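Local coordinates for probable endonuclease 4 (Thermotoga maritima, PDB 4HNO), which probably cleaves the phosphodiester bond at abasic sites in DNA during base excision repair, leaving a 3'-hydroxyl and a 5'-terminal sugar phosphate, with metal ions as cofactors, at residues His233-Ser238 with Ala272-Lys277; His218-Lys223 with Leu262-Gly267. All coordinates share one frame; numbering follows the deposited sequence. Where two conformers were deposited one is given.

How the contacts relate
Both contacts lie in the TIM barrel around strand 214-222 and the chain that follows strand 260-262, and their segments alternate along the sequence; the centres of contacts 1 and 2 are about 7 Å apart. Contact 2 is buried at the ends of these two neighbouring barrel strands, where H218 and E263 bind one manganese. Contact 1 lies farther out and is partly buried: it fastens the turn after strand 233-234 to helix 268-284 with salt bridges and waters, while H233 at the other end of that segment binds a second manganese. Direct bonds join the two: H233 ND1 probably to E263 O, 2.8 Å, and D274 OD2 probably to T264 OG1, 2.9 Å.

Contact 1: His233-Ser238 with Ala272-Lys277; sequences HERIGS and AEDIKK. With MN (manganese (II) ion), chain C.
R235 reaches over to helix 268-284 and binds two carboxylates at once. Its NH2 meets E273 OE1 at 2.7 Å in an almost straight bond (178°), the two flat groups nearly coplanar and the carboxylate approached on its anti side. NE and NH2 together grip a single oxygen, D274 OD1, each at 3.2 Å, side-on and from the same face of the carboxylate. The bend of the arginine chain at chi3 (54°) turns this edge to the helix. Water 1 accepts from R235 NH1 and donates to E273 OE1, a second link between the two. D274 OD2 takes the backbone N of I236 at 3.1 Å from well above its plane, and also accepts from T264 OG1. Water 2 donates to both D274 OD1 and I236 O. Farther along the helix, K277 lays its CG 3.5 Å from I236 O and 4.1 Å from I236 CG2, while in this one of its two conformers the amine pairs with E243. I236, second residue of the type II turn R235-S238, packs on L219 and L262. With donors from R235, I236 and T264 around it, buried D274 is probably held as the anion, fixing the turn that follows metal ligand H233.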
ATOM      1  N   HIS A 233       3.998  10.972  -7.676  1.00  9.25           N
ATOM      2  CA  HIS A 233       2.659  11.168  -7.185  1.00  9.59           C
ATOM      3  C   HIS A 233       2.296  12.652  -7.202  1.00  9.75           C
ATOM      4  O   HIS A 233       3.153  13.530  -7.082  1.00 10.77           O
ATOM      5  CB  HIS A 233       2.526  10.676  -5.740  1.00  9.76           C
ATOM      6  CG  HIS A 233       2.941   9.255  -5.504  1.00  9.49           C
ATOM      7  ND1 HIS A 233       2.808   8.680  -4.262  1.00 10.18           N
ATOM      8  CD2 HIS A 233       3.531   8.314  -6.281  1.00  9.75           C
ATOM      9  CE1 HIS A 233       3.289   7.441  -4.300  1.00 10.21           C
ATOM     10  NE2 HIS A 233       3.745   7.197  -5.514  1.00  9.83           N
ATOM     11  N   GLU A 234       1.002  12.916  -7.289  1.00 10.45           N
ATOM     12  CA  GLU A 234       0.479  14.270  -7.300  1.00 10.27           C
ATOM     13  C   GLU A 234      -0.746  14.326  -6.382  1.00 10.04           C
ATOM     14  O   GLU A 234      -1.445  13.332  -6.160  1.00 10.52           O
ATOM     15  CB  GLU A 234       0.139  14.691  -8.748  1.00 10.65           C
ATOM     16  CG  GLU A 234      -0.423  16.104  -8.931  1.00 11.23           C
ATOM     17  CD  GLU A 234       0.506  17.172  -8.406  1.00 12.64           C
ATOM     18  OE1 GLU A 234       1.163  17.821  -9.240  1.00 16.37           O
ATOM     19  OE2 GLU A 234       0.580  17.360  -7.164  1.00 13.72           O
ATOM     20  N   ARG A 235      -0.982  15.529  -5.870  1.00 10.69           N
ATOM     21  CA  ARG A 235      -2.147  15.835  -5.055  1.00 11.90           C
ATOM     22  C   ARG A 235      -3.441  15.521  -5.794  1.00 10.99           C
ATOM     23  O   ARG A 235      -3.542  15.714  -7.002  1.00 10.97           O
ATOM     24  CB  ARG A 235      -2.108  17.318  -4.668  1.00 13.66           C
ATOM     25  CG  ARG A 235      -0.796  17.637  -3.951  1.00 18.82           C
ATOM     26  CD  ARG A 235      -0.796  18.855  -3.112  1.00 23.04           C
ATOM     27  NE  ARG A 235      -1.876  18.832  -2.151  1.00 24.03           N
ATOM     28  CZ  ARG A 235      -2.218  19.896  -1.455  1.00 26.14           C
ATOM     29  NH1 ARG A 235      -1.544  21.030  -1.604  1.00 31.73           N
ATOM     30  NH2 ARG A 235      -3.226  19.828  -0.622  1.00 26.20           N
ATOM     31  N   ILE A 236      -4.438  15.049  -5.057  1.00 11.89           N
ATOM     32  CA  ILE A 236      -5.698  14.635  -5.663  1.00 11.90           C
ATOM     33  C   ILE A 236      -6.313  15.788  -6.431  1.00 12.52           C
ATOM     34  O   ILE A 236      -6.564  16.867  -5.880  1.00 13.65           O
ATOM     35  CB  ILE A 236      -6.698  14.160  -4.587  1.00 12.63           C
ATOM     36  CG1 ILE A 236      -6.127  12.987  -3.765  1.00 12.62           C
ATOM     37  CG2 ILE A 236      -8.032  13.795  -5.231  1.00 13.70           C
ATOM     38  CD1 ILE A 236      -5.711  11.816  -4.580  1.00 13.41           C
ATOM     39  N   GLY A 237      -6.575  15.550  -7.713  1.00 12.03           N
ATOM     40  CA  GLY A 237      -7.205  16.547  -8.558  1.00 12.83           C
ATOM     41  C   GLY A 237      -6.237  17.457  -9.285  1.00 12.80           C
ATOM     42  O   GLY A 237      -6.650  18.219 -10.145  1.00 14.13           O
ATOM     43  N   SER A 238      -4.955  17.377  -8.950  1.00 11.47           N
ATOM     44  CA  SER A 238      -3.963  18.252  -9.546  1.00 11.89           C
ATOM     45  C   SER A 238      -3.151  17.598 -10.644  1.00 10.88           C
ATOM     46  O   SER A 238      -2.288  18.249 -11.226  1.00 12.41           O
ATOM     47  CB  SER A 238      -3.033  18.808  -8.482  1.00 13.23           C
ATOM     48  OG  SER A 238      -3.754  19.696  -7.663  1.00 15.60           O
ATOM     49  N   ALA A 272      -4.903  16.581   4.803  1.00 15.53           N
ATOM     50  CA  ALA A 272      -6.219  17.029   5.211  1.00 15.44           C
ATOM     51  C   ALA A 272      -6.930  17.721   4.034  1.00 15.64           C
ATOM     52  O   ALA A 272      -8.132  17.520   3.817  1.00 15.55           O
ATOM     53  CB  ALA A 272      -6.105  17.981   6.413  1.00 17.59           C
ATOM     54  N   GLU A 273      -6.192  18.534   3.290  1.00 15.32           N
ATOM     55  CA  GLU A 273      -6.766  19.195   2.133  1.00 15.84           C
ATOM     56  C   GLU A 273      -7.186  18.176   1.078  1.00 14.90           C
ATOM     57  O   GLU A 273      -8.235  18.340   0.446  1.00 15.10           O
ATOM     58  CB  GLU A 273      -5.775  20.202   1.545  1.00 17.97           C
ATOM     59  CG  GLU A 273      -5.575  21.446   2.385  1.00 24.28           C
ATOM     60  CD  GLU A 273      -4.498  22.361   1.825  1.00 33.76           C
ATOM     61  OE1 GLU A 273      -3.909  22.038   0.769  1.00 35.40           O
ATOM     62  OE2 GLU A 273      -4.238  23.413   2.448  1.00 42.95           O
ATOM     63  N   ASP A 274      -6.368  17.147   0.868  1.00 14.27           N
ATOM     64  CA  ASP A 274      -6.701  16.134  -0.119  1.00 14.01           C
ATOM     65  C   ASP A 274      -7.947  15.351   0.292  1.00 12.89           C
ATOM     66  O   ASP A 274      -8.751  14.995  -0.568  1.00 13.18           O
ATOM     67  CB  ASP A 274      -5.514  15.200  -0.405  1.00 15.31           C
ATOM     68  CG  ASP A 274      -4.502  15.806  -1.421  1.00 16.14           C
ATOM     69  OD1 ASP A 274      -4.537  17.054  -1.601  1.00 20.24           O
ATOM     70  OD2 ASP A 274      -3.674  15.040  -2.002  1.00 19.78           O
ATOM     71  N   ILE A 275      -8.121  15.076   1.589  1.00 13.20           N
ATOM     72  CA  ILE A 275      -9.316  14.386   2.033  1.00 13.93           C
ATOM     73  C   ILE A 275     -10.535  15.267   1.761  1.00 14.15           C
ATOM     74  O   ILE A 275     -11.552  14.793   1.258  1.00 14.44           O
ATOM     75  CB  ILE A 275      -9.214  13.988   3.526  1.00 14.30           C
ATOM     76  CG1 ILE A 275      -8.161  12.882   3.672  1.00 14.54           C
ATOM     77  CG2 ILE A 275     -10.554  13.519   4.049  1.00 15.48           C
ATOM     78  CD1 ILE A 275      -7.942  12.418   5.102  1.00 16.75           C
ATOM     79  N   LYS A 276     -10.439  16.557   2.061  1.00 14.42           N
ATOM     80  CA  LYS A 276     -11.529  17.467   1.737  1.00 15.15           C
ATOM     81  C   LYS A 276     -11.808  17.456   0.239  1.00 15.20           C
ATOM     82  O   LYS A 276     -12.965  17.486  -0.162  1.00 15.83           O
ATOM     83  CB  LYS A 276     -11.186  18.874   2.199  1.00 18.20           C
ATOM     84  CG  LYS A 276     -11.319  19.066   3.696  1.00 25.37           C
ATOM     85  CD  LYS A 276     -10.985  20.491   4.115  1.00 37.90           C
ATOM     86  CE  LYS A 276     -10.983  20.641   5.630  1.00 50.24           C
ATOM     87  NZ  LYS A 276      -9.878  19.871   6.271  1.00 55.99           N
ATOM     88  N   LYS A 277     -10.760  17.430  -0.585  1.00 13.75           N
ATOM     89  CA  LYS A 277     -10.931  17.386  -2.037  1.00 14.06           C
ATOM     90  C   LYS A 277     -11.676  16.124  -2.472  1.00 13.84           C
ATOM     91  O   LYS A 277     -12.528  16.181  -3.352  1.00 14.87           O
ATOM     92  CB  LYS A 277      -9.568  17.478  -2.724  1.00 14.39           C
ATOM     93  CG  LYS A 277      -9.604  17.465  -4.243  0.50 15.94           C
ATOM     94  CD  LYS A 277     -10.317  18.680  -4.794  0.50 22.74           C
ATOM     95  CE  LYS A 277      -9.877  18.974  -6.215  0.50 31.93           C
ATOM     96  NZ  LYS A 277     -10.458  20.251  -6.706  0.50 41.84           N
TER
HETATM   97 MN    MN C 302       5.189   5.688  -5.969  0.60  9.03          MN
HETATM   98  O   HOH W   1      -1.228  23.127  -0.151  0.90 41.63           O
HETATM   99  O   HOH W   2      -6.040  18.188  -3.370  0.82 24.42           O
HETATM  100  O   HOH W   3      -8.320  20.349  -8.554  0.78 29.42           O

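Contact 2: His218-Lys223 with Leu262-Gly267; sequences HLNDSK and LETPGG. With MN (manganese (II) ion), chain E.
E263 OE1 is gripped by the manganese at 2.1 Å and by N220 ND2 at 3.0 Å. The amide donates in its own plane to the anti lone pair of that oxygen (160°), and amide and carboxylate lie nearly coplanar, so N220 acts as a second-shell residue that steadies the rotation of a metal ligand. The other end of the same amide, OD1, accepts the backbone N of E263 at 2.9 Å, a more bent bond (133°); N220 thus holds both the main chain and the carboxylate of E263. H218 ND1 binds the manganese at 2.2 Å, and E263 OE2 sits over one face of its ring, offset toward the rim, with the carboxylate turned 41° from the ring plane. Water 4, E147 and D181 complete the ligands of the ion, and Q33 accepts from H218 NE2, the ring nitrogen that does not bind the metal. In this TIM barrel the site lies at the C-terminal ends of the parallel strands, where 214-222 and 260-262 run side by side. Beside the site, L219 and L262 point the same way, L219 CD2 lying 4.2 Å from L262 CD2. L219 O, buried without a hydrogen-bonding partner, receives the CA-H of L262 at 3.5 Å and lies 3.7 Å from T264 CG2, a methyl that stands anti to the carbonyl carbon of its own residue.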
ATOM      1  N   HIS A 218      -3.920   2.800  -2.608  1.00  8.10           N
ATOM      2  CA  HIS A 218      -3.119   3.994  -2.444  1.00  8.31           C
ATOM      3  C   HIS A 218      -3.657   5.012  -3.442  1.00  8.30           C
ATOM      4  O   HIS A 218      -3.581   4.811  -4.663  1.00  8.75           O
ATOM      5  CB  HIS A 218      -1.644   3.743  -2.686  1.00  8.18           C
ATOM      6  CG  HIS A 218      -0.984   2.957  -1.612  1.00  7.97           C
ATOM      7  ND1 HIS A 218       0.271   2.415  -1.781  1.00  8.28           N
ATOM      8  CD2 HIS A 218      -1.382   2.683  -0.346  1.00  8.51           C
ATOM      9  CE1 HIS A 218       0.603   1.835  -0.644  1.00  8.58           C
ATOM     10  NE2 HIS A 218      -0.378   1.979   0.240  1.00  8.24           N
ATOM     11  N   LEU A 219      -4.251   6.063  -2.904  1.00  8.85           N
ATOM     12  CA  LEU A 219      -4.979   7.051  -3.676  1.00  9.25           C
ATOM     13  C   LEU A 219      -4.035   8.207  -3.965  1.00  9.26           C
ATOM     14  O   LEU A 219      -3.816   9.094  -3.146  1.00 10.58           O
ATOM     15  CB  LEU A 219      -6.215   7.509  -2.897  1.00  9.82           C
ATOM     16  CG  LEU A 219      -7.237   8.189  -3.796  1.00 11.17           C
ATOM     17  CD1 LEU A 219      -8.008   7.150  -4.623  1.00 12.35           C
ATOM     18  CD2 LEU A 219      -8.181   9.064  -2.987  1.00 13.06           C
ATOM     19  N   ASN A 220      -3.463   8.159  -5.165  1.00  8.76           N
ATOM     20  CA  ASN A 220      -2.453   9.106  -5.616  1.00  8.95           C
ATOM     21  C   ASN A 220      -2.807   9.596  -7.020  1.00  8.62           C
ATOM     22  O   ASN A 220      -3.045   8.784  -7.913  1.00  9.04           O
ATOM     23  CB  ASN A 220      -1.091   8.407  -5.717  1.00  8.52           C
ATOM     24  CG  ASN A 220      -0.574   7.950  -4.363  1.00  9.06           C
ATOM     25  OD1 ASN A 220      -0.622   8.712  -3.395  1.00 10.50           O
ATOM     26  ND2 ASN A 220      -0.074   6.723  -4.316  1.00  8.89           N
ATOM     27  N   ASP A 221      -2.844  10.909  -7.223  1.00  9.13           N
ATOM     28  CA  ASP A 221      -2.878  11.395  -8.596  1.00  9.06           C
ATOM     29  C   ASP A 221      -1.455  11.203  -9.161  1.00  8.74           C
ATOM     30  O   ASP A 221      -0.535  10.753  -8.461  1.00  8.95           O
ATOM     31  CB  ASP A 221      -3.387  12.851  -8.622  1.00  9.42           C
ATOM     32  CG  ASP A 221      -4.129  13.226  -9.904  1.00 10.28           C
ATOM     33  OD1 ASP A 221      -3.751  12.723 -10.977  1.00 10.33           O
ATOM     34  OD2 ASP A 221      -5.074  14.065  -9.812  1.00 11.02           O
ATOM     35  N   SER A 222      -1.287  11.547 -10.429  1.00  9.03           N
ATOM     36  CA  SER A 222      -0.011  11.416 -11.110  1.00  9.10           C
ATOM     37  C   SER A 222       0.440  12.733 -11.720  1.00  9.40           C
ATOM     38  O   SER A 222      -0.350  13.447 -12.335  1.00  9.65           O
ATOM     39  CB  SER A 222      -0.074  10.365 -12.214  1.00  9.31           C
ATOM     40  OG  SER A 222       1.214  10.274 -12.804  1.00  9.25           O
ATOM     41  N   LYS A 223       1.727  13.016 -11.591  1.00  9.35           N
ATOM     42  CA  LYS A 223       2.318  14.160 -12.269  1.00  9.49           C
ATOM     43  C   LYS A 223       2.418  13.958 -13.780  1.00  9.35           C
ATOM     44  O   LYS A 223       2.713  14.914 -14.487  1.00 10.26           O
ATOM     45  CB  LYS A 223       3.693  14.486 -11.687  0.60 11.33           C
ATOM     46  CG  LYS A 223       3.601  15.119 -10.309  0.60 13.43           C
ATOM     47  CD  LYS A 223       4.898  15.684  -9.816  0.60 22.74           C
ATOM     48  CE  LYS A 223       4.690  16.405  -8.488  0.60 27.76           C
ATOM     49  NZ  LYS A 223       4.116  17.775  -8.676  0.60 34.43           N
ATOM     50  N   LEU A 262      -3.928   8.086   1.080  1.00  9.64           N
ATOM     51  CA  LEU A 262      -3.170   9.082   0.332  1.00 10.20           C
ATOM     52  C   LEU A 262      -1.676   8.928   0.564  1.00 10.19           C
ATOM     53  O   LEU A 262      -1.224   8.871   1.709  1.00 11.14           O
ATOM     54  CB  LEU A 262      -3.578  10.472   0.796  1.00 11.09           C
ATOM     55  CG  LEU A 262      -5.032  10.864   0.601  1.00 12.69           C
ATOM     56  CD1 LEU A 262      -5.365  12.018   1.518  1.00 17.86           C
ATOM     57  CD2 LEU A 262      -5.295  11.219  -0.836  1.00 12.92           C
ATOM     58  N   GLU A 263      -0.914   8.926  -0.532  1.00  9.90           N
ATOM     59  CA  GLU A 263       0.550   9.035  -0.485  1.00 10.08           C
ATOM     60  C   GLU A 263       0.968  10.221  -1.346  1.00 10.27           C
ATOM     61  O   GLU A 263       1.988  10.215  -2.029  1.00 10.91           O
ATOM     62  CB  GLU A 263       1.248   7.772  -0.949  1.00  9.44           C
ATOM     63  CG  GLU A 263       0.789   6.498  -0.283  1.00  9.56           C
ATOM     64  CD  GLU A 263       1.473   5.306  -0.883  1.00  9.16           C
ATOM     65  OE1 GLU A 263       1.336   5.146  -2.134  1.00  8.62           O
ATOM     66  OE2 GLU A 263       2.148   4.550  -0.160  1.00 10.43           O
ATOM     67  N   THR A 264       0.153  11.257  -1.311  1.00 11.36           N
ATOM     68  CA  THR A 264       0.335  12.406  -2.171  1.00 11.39           C
ATOM     69  C   THR A 264       1.377  13.335  -1.529  1.00 12.26           C
ATOM     70  O   THR A 264       1.697  13.202  -0.343  1.00 13.19           O
ATOM     71  CB  THR A 264      -0.993  13.110  -2.375  1.00 11.96           C
ATOM     72  OG1 THR A 264      -1.547  13.360  -1.087  1.00 13.82           O
ATOM     73  CG2 THR A 264      -1.964  12.267  -3.173  1.00 13.12           C
ATOM     74  N   PRO A 265       1.948  14.248  -2.317  1.00 13.22           N
ATOM     75  CA  PRO A 265       2.989  15.122  -1.771  1.00 15.34           C
ATOM     76  C   PRO A 265       2.508  15.915  -0.568  1.00 17.43           C
ATOM     77  O   PRO A 265       1.353  16.345  -0.487  1.00 19.79           O
ATOM     78  CB  PRO A 265       3.289  16.067  -2.931  1.00 17.47           C
ATOM     79  CG  PRO A 265       2.965  15.267  -4.147  1.00 16.31           C
ATOM     80  CD  PRO A 265       1.782  14.426  -3.770  1.00 14.08           C
ATOM     81  N   GLY A 266       3.413  16.116   0.381  1.00 18.72           N
ATOM     82  CA  GLY A 266       3.116  16.934   1.544  1.00 21.07           C
ATOM     83  C   GLY A 266       3.003  16.139   2.828  1.00 21.77           C
ATOM     84  O   GLY A 266       3.344  14.954   2.881  1.00 24.06           O
ATOM     85  N   GLY A 267       2.535  16.810   3.873  1.00 23.09           N
ATOM     86  CA  GLY A 267       2.362  16.192   5.173  1.00 24.52           C
ATOM     87  C   GLY A 267       0.911  16.206   5.616  1.00 22.72           C
ATOM     88  O   GLY A 267      -0.002  16.272   4.795  1.00 21.67           O
TER
HETATM   89 MN    MN E 304       1.845   3.327  -3.079  0.75 11.03          MN
HETATM   90  O   HOH W   4       3.624   3.312  -2.282  0.88  8.73           O